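TqaA (Penicillium aethiopicum, PDB 5EJD) probably assembles peptides as a fungal non-ribosomal peptide synthetase, its T3 carrier domain, the piece crystallised here, bearing a covalently attached 4'-phosphopantetheine arm. Local coordinates at residues B[2-7]-B[11-16]. Residues are numbered along the deposited sequence; the frame is centred on the assembly and turned at random.
Sequences KQLSTD and ELANIW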
loop_
_atom_site.group_PDB
_atom_site.type_symbol
_atom_site.label_atom_id
_atom_site.label_comp_id
_atom_site.label_asym_id
_atom_site.label_seq_id
_atom_site.Cartn_x
_atom_site.Cartn_y
_atom_site.Cartn_z
ATOM N N LYS B 2 -28.788 -11.436 19.627
ATOM C CA LYS B 2 -29.401 -12.262 18.494
ATOM C C LYS B 2 -28.559 -13.458 17.926
ATOM O O LYS B 2 -27.527 -13.255 17.310
ATOM C CB LYS B 2 -29.816 -11.361 17.331
ATOM C CG LYS B 2 -30.680 -12.094 16.320
ATOM C CD LYS B 2 -31.381 -11.188 15.321
ATOM C CE LYS B 2 -31.751 -11.980 14.043
ATOM N NZ LYS B 2 -32.476 -11.212 12.990
ATOM N N GLN B 3 -29.069 -14.685 18.064
ATOM C CA GLN B 3 -28.286 -15.911 17.854
ATOM C C GLN B 3 -27.944 -16.192 16.376
ATOM O O GLN B 3 -28.684 -15.837 15.452
ATOM C CB GLN B 3 -29.029 -17.120 18.469
ATOM C CG GLN B 3 -28.239 -18.370 18.702
ATOM C CD GLN B 3 -29.078 -19.661 18.767
ATOM O OE1 GLN B 3 -30.297 -19.652 18.574
ATOM N NE2 GLN B 3 -28.414 -20.774 19.053
ATOM N N LEU B 4 -26.786 -16.810 16.167
ATOM C CA LEU B 4 -26.393 -17.236 14.827
ATOM C C LEU B 4 -27.162 -18.498 14.453
ATOM O O LEU B 4 -27.105 -19.515 15.146
ATOM C CB LEU B 4 -24.894 -17.486 14.739
ATOM C CG LEU B 4 -23.955 -16.337 15.154
ATOM C CD1 LEU B 4 -22.571 -16.839 15.516
ATOM C CD2 LEU B 4 -23.938 -15.202 14.155
ATOM N N SER B 5 -27.810 -18.437 13.304
ATOM C CA SER B 5 -28.811 -19.411 12.935
ATOM C C SER B 5 -28.367 -20.289 11.734
ATOM O O SER B 5 -28.701 -21.453 11.709
ATOM C CB SER B 5 -30.177 -18.758 12.712
ATOM O OG SER B 5 -30.204 -18.196 11.432
ATOM N N THR B 6 -27.603 -19.762 10.772
ATOM C CA THR B 6 -27.174 -20.559 9.609
ATOM C C THR B 6 -25.703 -20.895 9.681
ATOM O O THR B 6 -24.971 -20.353 10.486
ATOM C CB THR B 6 -27.453 -19.848 8.254
ATOM O OG1 THR B 6 -26.400 -18.921 7.947
ATOM C CG2 THR B 6 -28.788 -19.098 8.281
ATOM N N ASP B 7 -25.269 -21.798 8.824
ATOM C CA ASP B 7 -23.847 -22.147 8.735
ATOM C C ASP B 7 -22.992 -21.023 8.181
ATOM O O ASP B 7 -21.825 -20.893 8.549
ATOM C CB ASP B 7 -23.641 -23.405 7.862
ATOM C CG ASP B 7 -23.992 -24.694 8.603
ATOM O OD1 ASP B 7 -24.096 -24.685 9.859
ATOM O OD2 ASP B 7 -24.173 -25.734 7.932
ATOM N N GLU B 11 -19.774 -19.176 9.974
ATOM C CA GLU B 11 -18.452 -19.107 9.367
ATOM C C GLU B 11 -18.043 -17.630 9.271
ATOM O O GLU B 11 -16.906 -17.271 9.539
ATOM C CB GLU B 11 -18.276 -19.862 8.013
ATOM C CG GLU B 11 -17.213 -20.969 8.099
ATOM C CD GLU B 11 -15.788 -20.606 8.602
ATOM O OE1 GLU B 11 -15.306 -19.442 8.711
ATOM O OE2 GLU B 11 -15.089 -21.593 8.887
ATOM N N LEU B 12 -18.998 -16.786 8.928
ATOM C CA LEU B 12 -18.752 -15.358 8.834
ATOM C C LEU B 12 -18.392 -14.697 10.171
ATOM O O LEU B 12 -17.526 -13.835 10.230
ATOM C CB LEU B 12 -19.984 -14.702 8.248
ATOM C CG LEU B 12 -19.799 -13.316 7.727
ATOM C CD1 LEU B 12 -18.717 -13.291 6.649
ATOM C CD2 LEU B 12 -21.153 -12.847 7.182
ATOM N N ALA B 13 -19.008 -15.157 11.244
ATOM C CA ALA B 13 -18.711 -14.641 12.543
ATOM C C ALA B 13 -17.293 -14.975 12.955
ATOM O O ALA B 13 -16.600 -14.178 13.589
ATOM C CB ALA B 13 -19.685 -15.214 13.561
ATOM N N ASN B 14 -16.873 -16.187 12.654
ATOM C CA ASN B 14 -15.517 -16.563 12.906
ATOM C C ASN B 14 -14.536 -15.685 12.144
ATOM O O ASN B 14 -13.461 -15.352 12.631
ATOM C CB ASN B 14 -15.348 -18.016 12.582
ATOM C CG ASN B 14 -14.000 -18.553 12.998
ATOM O OD1 ASN B 14 -13.513 -18.275 14.099
ATOM N ND2 ASN B 14 -13.374 -19.313 12.113
ATOM N N ILE B 15 -14.880 -15.366 10.923
ATOM C CA ILE B 15 -14.038 -14.502 10.121
ATOM C C ILE B 15 -13.959 -13.098 10.754
ATOM O O ILE B 15 -12.878 -12.521 10.848
ATOM C CB ILE B 15 -14.584 -14.418 8.689
ATOM C CG1 ILE B 15 -14.274 -15.723 7.968
ATOM C CG2 ILE B 15 -13.979 -13.247 7.932
ATOM C CD1 ILE B 15 -15.017 -15.853 6.672
ATOM N N TRP B 16 -15.096 -12.557 11.167
ATOM C CA TRP B 16 -15.085 -11.241 11.790
ATOM C C TRP B 16 -14.275 -11.269 13.069
ATOM O O TRP B 16 -13.566 -10.327 13.392
ATOM C CB TRP B 16 -16.499 -10.817 12.113
ATOM C CG TRP B 16 -17.290 -10.379 10.948
ATOM C CD1 TRP B 16 -17.116 -10.727 9.658
ATOM C CD2 TRP B 16 -18.450 -9.549 10.985
ATOM N NE1 TRP B 16 -18.102 -10.159 8.871
ATOM C CE2 TRP B 16 -18.924 -9.422 9.672
ATOM C CE3 TRP B 16 -19.099 -8.856 12.001
ATOM C CZ2 TRP B 16 -20.006 -8.652 9.352
ATOM C CZ3 TRP B 16 -20.204 -8.095 11.683
ATOM C CH2 TRP B 16 -20.649 -8.005 10.376
#
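The N-terminal lead-in to the first helix of a carrier-protein helical bundle meets that helix here: Leu4, in the loop before helix 7-20, packs on Ala13 in its second turn, and Asp7 and Glu11 are joined through the backbone. The apolar touch is a single methyl pair, Leu4 CD1 to Ala13 CB at 3.8 Å. The CA atoms of these two residues lie 8.4 Å apart, so the leucine side chain spans the gap; its CB is directed at the helix, and CG stands anti to the carbonyl carbon (chi1 -55°), from where CD1 reaches the alanine methyl. The same alanine methyl also touches Ile24 and Ile27, which places Leu4 beside a hydrophobic patch formed with the loop following the helix, while Leu12 touches helix 68-74 and Ile15 touches helix 40-52. Only 127 Å² is buried in all between 2-7 and 11-16, evidence of a light contact.

The loop passes into the helix at Thr6, the N-cap residue, whose OG1 is hydrogen-bonded to the backbone N of Glu9; a separate hydrogen bond links Ser5 N with Glu9 OE1, and the Asp7 carboxylate forms a salt bridge with Arg10.

The first turn is closed by an i to i+4 bond, Glu11 N to Asp7 O, 3.0 Å long with an N-H...O angle of 157°. The donor is tilted 29° from the carbonyl plane, and Glu11 CB rests 3.7 Å from the same Asp7 O.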